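Local coordinates for DegQ (Legionella fallonii, PDB 3PV2), which probably acts as a chaperone and serine protease of the HtrA family, with PDZ domains, enclosing its own proteolytic compartment by assembling into large 12-meric particles, at residues V82-D85 against I91-N94; S169-F174 against P202-G207; L271-A274 against P278-F281; A374-S379 against N384-Q389; A413-V418 against S445-V450. All blocks are in the same frame, centred on the assembly; numbering follows the deposited sequence. Where two conformers were deposited one is given.

Contact 1 (V82-D85 against I91-N94); sequences VIID and IITN
In the first β-barrel of the trypsin fold, Val82 and Ile92 form a hydrogen-bonded antiparallel pair of the hairpin built from strands 74-85 and 90-93. Val82 N donates to Ile92 O over 3.0 Å, and Ile92 N returns the bond to Val82 O over 2.8 Å at a straighter 163°. The same Val82 O also receives a CA-H contact from Ile91 at 3.2 Å. One register step on, Ile83 and Ile91 are a non-hydrogen-bonded pair, and their CG1 atoms meet at 3.9 Å. On the sheet face that carries Val82 and Ile92, the tightest touch comes from Ile84: its CD1 lies 3.5 Å from Ile92 CG1, closer than carbons usually pack. Ile84 reaches there with CG1 placed between its backbone N and carbonyl carbon (chi1 63°), just where the chain turns a corner. Ile84 and Asp85 together face Val90 in a classic β bulge. The two bonds satisfy N and O of both Val82 and Ile92, while isoleucines pack together on both faces, and Leu216 and Ile219 join the face of Val82 and Ile92 to the second barrel.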
# COMPACT_ATOMS: atom_id res chain seq x y z
N VAL B 82 -39.61 11.78 29.85
CA VAL B 82 -40.89 11.37 30.44
C VAL B 82 -41.27 12.37 31.49
O VAL B 82 -40.46 12.69 32.36
CB VAL B 82 -40.75 10.08 31.16
CG1 VAL B 82 -42.17 9.62 31.58
CG2 VAL B 82 -40.08 9.03 30.29
N ILE B 83 -42.52 12.83 31.46
CA ILE B 83 -42.98 13.80 32.44
C ILE B 83 -43.34 13.02 33.66
O ILE B 83 -44.26 12.21 33.62
CB ILE B 83 -44.23 14.61 31.97
CG1 ILE B 83 -43.84 15.57 30.84
CG2 ILE B 83 -44.79 15.47 33.12
CD1 ILE B 83 -45.03 15.97 29.94
N ILE B 84 -42.61 13.24 34.75
CA ILE B 84 -42.89 12.51 35.99
C ILE B 84 -43.58 13.41 37.04
O ILE B 84 -44.13 12.88 38.02
CB ILE B 84 -41.65 11.86 36.61
CG1 ILE B 84 -40.63 12.92 37.02
CG2 ILE B 84 -41.06 10.78 35.67
CD1 ILE B 84 -39.61 12.35 37.95
N ASP B 85 -43.56 14.73 36.85
CA ASP B 85 -44.41 15.62 37.65
C ASP B 85 -45.08 16.69 36.77
O ASP B 85 -44.42 17.66 36.38
CB ASP B 85 -43.62 16.29 38.77
CG ASP B 85 -44.49 17.15 39.67
OD1 ASP B 85 -45.64 17.50 39.30
OD2 ASP B 85 -43.99 17.50 40.76
N ILE B 91 -39.31 16.50 34.10
CA ILE B 91 -39.13 15.56 33.03
C ILE B 91 -37.84 14.83 33.25
O ILE B 91 -36.80 15.45 33.54
CB ILE B 91 -38.94 16.33 31.74
CG1 ILE B 91 -40.25 16.96 31.30
CG2 ILE B 91 -38.40 15.40 30.66
CD1 ILE B 91 -40.16 17.81 29.97
N ILE B 92 -37.86 13.51 33.11
CA ILE B 92 -36.64 12.73 33.25
C ILE B 92 -36.12 12.37 31.88
O ILE B 92 -36.88 11.99 30.99
CB ILE B 92 -36.88 11.40 34.04
CG1 ILE B 92 -37.27 11.67 35.47
CG2 ILE B 92 -35.63 10.59 34.13
CD1 ILE B 92 -36.36 12.52 36.23
N THR B 93 -34.82 12.40 31.72
CA THR B 93 -34.25 11.86 30.51
C THR B 93 -32.91 11.27 30.83
O THR B 93 -32.55 11.17 32.01
CB THR B 93 -34.18 12.93 29.43
OG1 THR B 93 -33.82 12.27 28.19
CG2 THR B 93 -33.17 14.08 29.80
N ASN B 94 -32.14 10.83 29.84
CA ASN B 94 -30.78 10.37 30.17
C ASN B 94 -29.80 11.49 30.27
O ASN B 94 -29.89 12.47 29.53
CB ASN B 94 -30.27 9.51 29.08
CG ASN B 94 -31.05 8.21 28.93
OD1 ASN B 94 -31.28 7.48 29.92
ND2 ASN B 94 -31.39 7.88 27.70

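Contact 2 (S169-F174 against P202-G207); sequences SQSATF and PGNSGG
Ser171 and Asn204 meet where a strand of the second β-barrel passes the loop bearing the GNSGG sequence, the signature that surrounds the nucleophile in HtrA proteases. The Asn204 side chain leaves a 3-10 turn with CG beside its own backbone N (chi1 -63°), and the second torsion then turns the amide so that its oxygen looks at the strand. Asn204 OD1 comes to rest 3.3 Å from Ser171 CB and 3.2 Å from Ser171 O; the two oxygens are both acceptors, so their nearness is no bond. Ser171 has its hydroxyl opposite the backbone N (chi1 -172°), which leaves OG about equally far from both amide heteroatoms, 3.7 Å from Asn204 OD1 and 3.8 Å from Asn204 ND2. The rotation of the amide is probably set elsewhere, since Asn204 ND2 donates a hydrogen bond to Asn201 OD1. Asn204 also opens a type II turn, closed by Gly207 N to Asn204 O at 3.0 Å, with Gly206 at a positive phi. On the strand side, Ala172 and Phe174 bond to a second subunit, and Phe174 packs against Phe174 of a third. With two acceptor oxygens side by side, the contact is likely to be mildly unfavourable electrostatically; it is consistent with an amide held by Asn201 and merely abutted by the strand, in a junction between subunit interface and signature loop.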
# COMPACT_ATOMS: atom_id res chain seq x y z
N SER B 169 -45.97 10.95 16.35
CA SER B 169 -44.55 11.16 16.59
C SER B 169 -43.98 10.13 17.55
O SER B 169 -42.79 10.11 17.78
CB SER B 169 -44.30 12.57 17.12
OG SER B 169 -45.15 12.84 18.22
N GLN B 170 -44.81 9.27 18.10
CA GLN B 170 -44.28 8.31 19.06
C GLN B 170 -43.90 6.97 18.44
O GLN B 170 -44.29 6.62 17.31
CB GLN B 170 -45.24 8.14 20.20
CG GLN B 170 -45.73 9.54 20.58
CD GLN B 170 -46.02 9.72 22.04
OE1 GLN B 170 -46.06 10.86 22.55
NE2 GLN B 170 -46.27 8.59 22.73
N SER B 171 -43.12 6.24 19.20
CA SER B 171 -42.55 4.99 18.74
C SER B 171 -42.63 4.04 19.91
O SER B 171 -42.16 4.37 20.97
CB SER B 171 -41.10 5.26 18.36
OG SER B 171 -40.47 4.16 17.72
N ALA B 172 -43.21 2.86 19.71
CA ALA B 172 -43.34 1.85 20.77
C ALA B 172 -42.82 0.46 20.33
O ALA B 172 -43.04 0.08 19.25
CB ALA B 172 -44.80 1.74 21.21
N THR B 173 -42.16 -0.28 21.21
CA THR B 173 -41.71 -1.63 20.96
C THR B 173 -42.12 -2.51 22.15
O THR B 173 -42.30 -2.02 23.26
CB THR B 173 -40.18 -1.67 20.75
OG1 THR B 173 -39.54 -1.12 21.92
CG2 THR B 173 -39.79 -0.82 19.52
N PHE B 174 -42.29 -3.78 21.86
CA PHE B 174 -42.86 -4.78 22.72
C PHE B 174 -41.85 -5.90 23.01
O PHE B 174 -41.07 -6.35 22.12
CB PHE B 174 -44.10 -5.39 22.06
CG PHE B 174 -44.82 -6.41 22.93
CD1 PHE B 174 -45.70 -5.99 23.95
CD2 PHE B 174 -44.67 -7.73 22.72
CE1 PHE B 174 -46.35 -6.94 24.77
CE2 PHE B 174 -45.36 -8.71 23.49
CZ PHE B 174 -46.18 -8.27 24.54
N PRO B 202 -31.45 4.80 19.90
CA PRO B 202 -31.21 6.19 20.34
C PRO B 202 -32.47 7.06 20.35
O PRO B 202 -32.69 7.84 21.26
CB PRO B 202 -30.17 6.69 19.33
CG PRO B 202 -29.38 5.46 19.00
CD PRO B 202 -30.39 4.32 18.99
N GLY B 203 -33.34 6.87 19.36
CA GLY B 203 -34.58 7.58 19.27
C GLY B 203 -35.28 7.68 20.60
O GLY B 203 -35.72 8.78 21.04
N ASN B 204 -35.32 6.53 21.24
CA ASN B 204 -36.21 6.26 22.36
C ASN B 204 -35.55 6.16 23.75
O ASN B 204 -36.22 5.91 24.78
CB ASN B 204 -37.03 5.02 22.05
CG ASN B 204 -37.94 5.20 20.83
OD1 ASN B 204 -39.15 5.34 21.00
ND2 ASN B 204 -37.38 5.19 19.60
N SER B 205 -34.26 6.40 23.77
CA SER B 205 -33.52 6.51 24.97
C SER B 205 -33.96 7.74 25.76
O SER B 205 -34.03 8.87 25.19
CB SER B 205 -32.06 6.69 24.59
OG SER B 205 -31.20 6.47 25.68
N GLY B 206 -34.24 7.54 27.04
CA GLY B 206 -34.77 8.55 27.90
C GLY B 206 -36.27 8.42 28.02
O GLY B 206 -36.90 9.14 28.81
N GLY B 207 -36.87 7.56 27.19
CA GLY B 207 -38.33 7.40 27.21
C GLY B 207 -38.70 6.36 28.27
O GLY B 207 -37.86 5.99 29.09

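Contact 3 (L271-A274 against P278-F281); sequences LAQA and PEDF
The amide of Gln273 has one of its faces covered by the methylene CB of Glu279, which stands almost directly over the amide carbon, 3.7 Å from Gln273 CD. Gln273 OE1 and Gln273 NE2 are each 3.9 Å from the same CB, so neither heteroatom is singled out. The carboxylate of Glu279 does not continue this overlay: its plane is turned 73° from that of the amide, and the two side chains simply run side by side in the same direction. Their oxygens, Gln273 OE1 and Glu279 OE1, come no nearer than 4.1 Å. Glu279 gets there by setting CG between its backbone N and carbonyl carbon (chi1 68°) and then extending. The third flat group, the Phe281 ring, turns from the helix and stacks with Tyr277, while Leu267, Ile305 and Thr307 also touch it.

Beneath the polar pair, Ala272 CB fits against the turn, 3.7 Å from Pro278 O. That carbonyl is already engaged, since Phe281 N bonds to Pro278 O at 2.8 Å and closes a type I turn. In the first PDZ domain, then, the short helix 269-274 is backed by the turn that leads toward strand 284-289. Both parts meet other chains: Leu271 of the helix packs on Leu449 of a neighbouring subunit, and Glu279 of the turn on Asn136 of another. Without a polar bond between the two segments, cohesion comes from a methyl on a carbonyl and one methylene set over an amide face, so the contact is held by van der Waals fit on an exposed surface.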
# COMPACT_ATOMS: atom_id res chain seq x y z
N LEU B 271 -24.42 -20.30 49.39
CA LEU B 271 -23.66 -19.65 50.46
C LEU B 271 -24.57 -19.51 51.70
O LEU B 271 -24.12 -19.70 52.81
CB LEU B 271 -23.29 -18.23 50.05
CG LEU B 271 -21.92 -17.75 49.59
CD1 LEU B 271 -20.82 -18.79 49.73
CD2 LEU B 271 -21.95 -16.90 48.22
N ALA B 272 -25.84 -19.23 51.47
CA ALA B 272 -26.78 -19.14 52.56
C ALA B 272 -26.70 -20.38 53.42
O ALA B 272 -26.54 -20.28 54.63
CB ALA B 272 -28.22 -18.86 52.10
N GLN B 273 -26.78 -21.56 52.79
CA GLN B 273 -26.72 -22.78 53.56
C GLN B 273 -25.36 -23.01 54.14
O GLN B 273 -25.24 -23.51 55.25
CB GLN B 273 -27.12 -24.02 52.76
CG GLN B 273 -28.52 -23.96 52.23
CD GLN B 273 -29.08 -25.30 51.77
OE1 GLN B 273 -28.86 -25.72 50.63
NE2 GLN B 273 -29.87 -25.94 52.65
N ALA B 274 -24.29 -22.65 53.45
CA ALA B 274 -23.01 -22.95 54.06
C ALA B 274 -22.79 -22.01 55.26
O ALA B 274 -21.97 -22.24 56.09
CB ALA B 274 -21.91 -22.75 53.04
N PRO B 278 -31.32 -20.86 56.01
CA PRO B 278 -32.12 -21.72 55.08
C PRO B 278 -31.79 -21.34 53.64
O PRO B 278 -31.36 -20.20 53.40
CB PRO B 278 -33.57 -21.31 55.35
CG PRO B 278 -33.57 -20.66 56.73
CD PRO B 278 -32.17 -20.05 56.90
N GLU B 279 -32.08 -22.21 52.71
CA GLU B 279 -31.71 -22.06 51.34
C GLU B 279 -32.38 -20.89 50.71
O GLU B 279 -31.80 -20.24 49.86
CB GLU B 279 -31.96 -23.37 50.53
CG GLU B 279 -33.44 -23.73 50.35
CD GLU B 279 -33.64 -24.98 49.44
OE1 GLU B 279 -32.68 -25.80 49.28
OE2 GLU B 279 -34.80 -25.14 48.91
N ASP B 280 -33.55 -20.51 51.19
CA ASP B 280 -34.20 -19.35 50.60
C ASP B 280 -33.96 -18.10 51.42
O ASP B 280 -34.62 -17.08 51.22
CB ASP B 280 -35.71 -19.62 50.36
CG ASP B 280 -36.52 -19.90 51.68
OD1 ASP B 280 -35.97 -20.12 52.78
OD2 ASP B 280 -37.77 -19.94 51.60
N PHE B 281 -33.00 -18.13 52.34
CA PHE B 281 -32.78 -16.89 53.12
C PHE B 281 -32.27 -15.77 52.22
O PHE B 281 -31.45 -16.00 51.32
CB PHE B 281 -31.77 -17.10 54.26
CG PHE B 281 -31.78 -16.00 55.27
CD1 PHE B 281 -30.73 -15.11 55.33
CD2 PHE B 281 -32.89 -15.80 56.10
CE1 PHE B 281 -30.73 -14.06 56.26
CE2 PHE B 281 -32.93 -14.73 57.03
CZ PHE B 281 -31.81 -13.86 57.09

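Contact 4 (A374-S379 against N384-Q389); sequences AFEQES and NVIGVQ
Phe375 and Gly387, with Gln377 and Val385, are the hydrogen-bonded pairs of the antiparallel hairpin formed by strands 370-378 and 384-393 in the second PDZ domain. Among backbone bonds, Gln377 N gives to Val385 O at 2.9 Å and Val385 N gives to Gln377 O at 2.9 Å; Gly387 N reaches Phe375 O at 3.0 Å, whereas the return bond from Phe375 N is weak. CA-H contacts from Glu376 and Ile386 fill in the ladder.

Apolar packing gathers on the face with Phe375 and Val385. Val385 CG1 sits at the edge of the Phe375 ring, 3.8 Å from CE2, and Ile409 of the next strand touches both residues. The Gln389 amide crosses the ring obliquely, its OE1 held by Arg373.

The other face mixes polar and apolar groups: Glu376 runs beside Ile386 and, fully extended, brings OE1 to Asn384 ND2 at 2.8 Å; Glu378 instead bonds through OE1 to Gln425 of a neighbouring subunit.

At the hairpin's end, Gln377 O is gripped twice: Ser379 OG approaches from one face of its carbonyl plane at 2.9 Å, and Val385 N from the opposite face.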
# COMPACT_ATOMS: atom_id res chain seq x y z
N ALA B 374 7.86 -7.33 55.02
CA ALA B 374 9.22 -7.67 55.49
C ALA B 374 10.04 -8.32 54.35
O ALA B 374 9.51 -8.99 53.51
CB ALA B 374 9.13 -8.67 56.67
N PHE B 375 11.35 -8.16 54.39
CA PHE B 375 12.23 -8.53 53.30
C PHE B 375 13.59 -8.85 53.88
O PHE B 375 14.18 -8.06 54.67
CB PHE B 375 12.39 -7.30 52.40
CG PHE B 375 13.19 -7.52 51.15
CD1 PHE B 375 12.62 -8.07 50.02
CD2 PHE B 375 14.48 -7.19 51.11
CE1 PHE B 375 13.36 -8.23 48.85
CE2 PHE B 375 15.24 -7.35 49.95
CZ PHE B 375 14.65 -7.87 48.82
N GLU B 376 14.13 -9.96 53.42
CA GLU B 376 15.50 -10.31 53.68
C GLU B 376 15.99 -11.11 52.51
O GLU B 376 15.39 -12.12 52.16
CB GLU B 376 15.68 -11.18 54.90
CG GLU B 376 17.21 -11.45 55.12
CD GLU B 376 17.58 -12.14 56.42
OE1 GLU B 376 18.79 -12.28 56.72
OE2 GLU B 376 16.64 -12.55 57.14
N GLN B 377 17.08 -10.66 51.92
CA GLN B 377 17.54 -11.25 50.70
C GLN B 377 18.96 -10.89 50.42
O GLN B 377 19.32 -9.70 50.45
CB GLN B 377 16.66 -10.76 49.57
CG GLN B 377 17.15 -11.10 48.20
CD GLN B 377 16.21 -10.65 47.09
OE1 GLN B 377 14.99 -10.99 47.09
NE2 GLN B 377 16.77 -9.82 46.15
N GLU B 378 19.77 -11.89 50.10
CA GLU B 378 21.12 -11.68 49.59
C GLU B 378 20.91 -10.98 48.26
O GLU B 378 20.20 -11.49 47.43
CB GLU B 378 21.77 -13.03 49.39
CG GLU B 378 23.24 -13.08 49.41
CD GLU B 378 23.84 -12.44 50.64
OE1 GLU B 378 23.60 -12.89 51.79
OE2 GLU B 378 24.58 -11.48 50.45
N SER B 379 21.48 -9.80 48.05
CA SER B 379 21.15 -9.01 46.85
C SER B 379 22.33 -8.29 46.33
O SER B 379 22.53 -7.09 46.63
CB SER B 379 20.06 -7.93 47.12
OG SER B 379 19.00 -8.50 47.81
N ASN B 384 23.78 -8.98 52.31
CA ASN B 384 22.53 -9.34 52.87
C ASN B 384 21.61 -8.08 53.20
O ASN B 384 21.95 -7.25 54.04
CB ASN B 384 22.69 -10.19 54.10
CG ASN B 384 21.35 -10.88 54.44
OD1 ASN B 384 20.58 -11.18 53.51
ND2 ASN B 384 21.04 -11.05 55.72
N VAL B 385 20.53 -7.92 52.44
CA VAL B 385 19.61 -6.78 52.57
C VAL B 385 18.44 -7.19 53.47
O VAL B 385 17.71 -8.13 53.14
CB VAL B 385 19.12 -6.34 51.19
CG1 VAL B 385 18.08 -5.25 51.33
CG2 VAL B 385 20.30 -5.76 50.41
N ILE B 386 18.25 -6.43 54.57
CA ILE B 386 17.17 -6.58 55.52
C ILE B 386 16.41 -5.30 55.61
O ILE B 386 16.99 -4.20 55.74
CB ILE B 386 17.69 -6.91 56.90
CG1 ILE B 386 18.35 -8.28 56.90
CG2 ILE B 386 16.55 -7.06 57.84
CD1 ILE B 386 19.35 -8.52 58.13
N GLY B 387 15.09 -5.36 55.49
CA GLY B 387 14.37 -4.11 55.38
C GLY B 387 12.92 -4.38 55.11
O GLY B 387 12.44 -5.48 55.34
N VAL B 388 12.26 -3.35 54.64
CA VAL B 388 10.82 -3.45 54.33
C VAL B 388 10.68 -3.11 52.88
O VAL B 388 11.09 -2.02 52.45
CB VAL B 388 9.99 -2.47 55.17
CG1 VAL B 388 8.55 -2.34 54.61
CG2 VAL B 388 9.93 -2.98 56.61
N GLN B 389 10.12 -4.03 52.11
CA GLN B 389 9.91 -3.83 50.71
C GLN B 389 8.64 -3.12 50.47
O GLN B 389 7.60 -3.46 51.07
CB GLN B 389 9.85 -5.17 50.01
CG GLN B 389 9.54 -5.15 48.57
CD GLN B 389 9.69 -6.53 47.97
OE1 GLN B 389 8.98 -7.47 48.34
NE2 GLN B 389 10.60 -6.65 47.05

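Contact 5 (A413-V418 against S445-V450); sequences ANKKPV and SMYLLV
Lys415 lays its ammonium group against the phenol end of Tyr447, meeting the ring obliquely. Lys415 NZ is 3.5 Å from Tyr447 CE1 and equally far from Tyr447 CZ, and 3.1 Å from Tyr447 OH. To arrive there the lysine chain bends twice, at chi2 (-55°) and chi3 (-90°), and crosses the tyrosine at about a right angle. A water also lies between the two ends, at the edge of the ring and in its plane: Lys415 NZ donates to it at 2.8 Å, and its 2.5 Å separation from Tyr447 OH is short enough to be taken with caution.

Lys415 projects from a type I' turn, Ala413 to Lys416, which links strands 409-413 and 416-417 of the second PDZ domain; Tyr447 belongs to the last strand, 444-450, of the same sheet. The turn is closed in both directions, with Lys416 N bonding Ala413 O at 2.9 Å and Ala413 N bonding Lys416 O at 2.8 Å. Lys416 NZ folds back to Asn414 O and forms a salt bridge with Glu430, while the Asn414 side chain bonds Leu436 N, Lys431 and Glu430. Beyond the chain, Tyr447 N bonds Gln265 of a neighbouring subunit, and both Lys415 and Tyr447 pack on Gly303 of that subunit.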
# COMPACT_ATOMS: atom_id res chain seq x y z
N ALA B 413 15.35 4.03 58.65
CA ALA B 413 14.40 5.10 58.78
C ALA B 413 14.87 5.94 59.99
O ALA B 413 15.18 5.39 61.05
CB ALA B 413 12.96 4.58 59.01
N ASN B 414 14.91 7.24 59.80
CA ASN B 414 15.53 8.18 60.78
C ASN B 414 16.81 7.62 61.34
O ASN B 414 17.02 7.63 62.54
CB ASN B 414 14.56 8.49 61.90
CG ASN B 414 13.28 9.24 61.40
OD1 ASN B 414 13.29 9.85 60.33
ND2 ASN B 414 12.18 9.16 62.18
N LYS B 415 17.64 7.10 60.44
CA LYS B 415 18.96 6.59 60.74
C LYS B 415 18.95 5.36 61.57
O LYS B 415 19.95 5.06 62.17
CB LYS B 415 19.84 7.62 61.50
CG LYS B 415 19.74 9.01 61.06
CD LYS B 415 20.02 9.07 59.60
CE LYS B 415 21.48 9.28 59.26
NZ LYS B 415 21.67 8.78 57.86
N LYS B 416 17.87 4.63 61.62
CA LYS B 416 17.88 3.38 62.37
C LYS B 416 17.55 2.26 61.39
O LYS B 416 16.72 2.47 60.49
CB LYS B 416 16.81 3.45 63.46
CG LYS B 416 17.12 4.44 64.61
CD LYS B 416 15.81 4.72 65.50
CE LYS B 416 15.84 6.17 66.07
NZ LYS B 416 15.55 7.31 65.10
N PRO B 417 18.13 1.07 61.61
CA PRO B 417 17.78 -0.10 60.81
C PRO B 417 16.33 -0.46 60.97
O PRO B 417 15.75 -0.29 62.00
CB PRO B 417 18.70 -1.23 61.32
CG PRO B 417 19.01 -0.82 62.76
CD PRO B 417 19.01 0.74 62.74
N VAL B 418 15.78 -1.01 59.90
CA VAL B 418 14.42 -1.51 59.79
C VAL B 418 14.43 -2.92 59.52
O VAL B 418 15.07 -3.34 58.54
CB VAL B 418 13.82 -0.82 58.57
CG1 VAL B 418 12.68 -1.53 58.08
CG2 VAL B 418 13.51 0.65 58.97
N SER B 445 21.08 3.30 45.87
CA SER B 445 20.40 3.64 47.10
C SER B 445 20.19 5.11 47.07
O SER B 445 20.93 5.81 46.41
CB SER B 445 21.26 3.26 48.29
OG SER B 445 21.22 1.86 48.57
N MET B 446 19.24 5.59 47.84
CA MET B 446 19.12 7.00 48.10
C MET B 446 18.36 7.34 49.38
O MET B 446 17.52 6.55 49.82
CB MET B 446 18.49 7.76 46.96
CG MET B 446 17.15 7.24 46.54
SD MET B 446 16.70 8.16 45.00
CE MET B 446 17.85 9.55 45.07
N TYR B 447 18.66 8.53 49.91
CA TYR B 447 17.91 9.04 51.01
C TYR B 447 16.73 9.91 50.52
O TYR B 447 16.93 10.69 49.61
CB TYR B 447 18.77 9.88 51.96
CG TYR B 447 19.68 9.07 52.84
CD1 TYR B 447 19.24 8.61 54.09
CD2 TYR B 447 21.03 8.85 52.49
CE1 TYR B 447 20.06 7.87 54.91
CE2 TYR B 447 21.86 8.15 53.29
CZ TYR B 447 21.39 7.65 54.53
OH TYR B 447 22.25 6.99 55.38
N LEU B 448 15.54 9.77 51.12
CA LEU B 448 14.36 10.52 50.65
C LEU B 448 13.73 11.07 51.89
O LEU B 448 13.78 10.41 52.91
CB LEU B 448 13.40 9.48 50.09
CG LEU B 448 13.38 9.17 48.62
CD1 LEU B 448 14.45 9.85 47.79
CD2 LEU B 448 13.07 7.75 48.34
N LEU B 449 13.11 12.22 51.85
CA LEU B 449 12.45 12.71 53.02
C LEU B 449 11.00 12.71 52.74
O LEU B 449 10.58 13.31 51.82
CB LEU B 449 12.86 14.14 53.22
CG LEU B 449 13.92 14.40 54.28
CD1 LEU B 449 14.24 15.92 54.26
CD2 LEU B 449 13.34 14.01 55.68
N VAL B 450 10.24 11.97 53.51
CA VAL B 450 8.84 11.91 53.34
C VAL B 450 8.22 12.94 54.29
O VAL B 450 8.52 12.96 55.47
CB VAL B 450 8.35 10.51 53.73
CG1 VAL B 450 6.78 10.46 53.50
CG2 VAL B 450 9.12 9.44 52.90
O HOH W 1 21.13 6.09 57.42

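Overall arrangement
Contacts 1 and 2 lie buried in the protease domain, their centres about 14 Å apart, and touch where Val82 meets Gly206; one is a bonded ladder lined with isoleucine, the other a serine and an asparagine that abut without a bond. Contacts 4 and 5, both partly buried, share the second PDZ sheet, also with centres about 14 Å apart, joined through Val388 and Val418, and both meet the same neighbouring subunit. Contact 4 is a hairpin with its aromatic packing on one face and a carboxylate-amide bond on the other, whereas contact 5 relies on a lysine, a tyrosine and water. Contact 3 is the surface case: it stands alone on the first PDZ domain and rests on aliphatic touches.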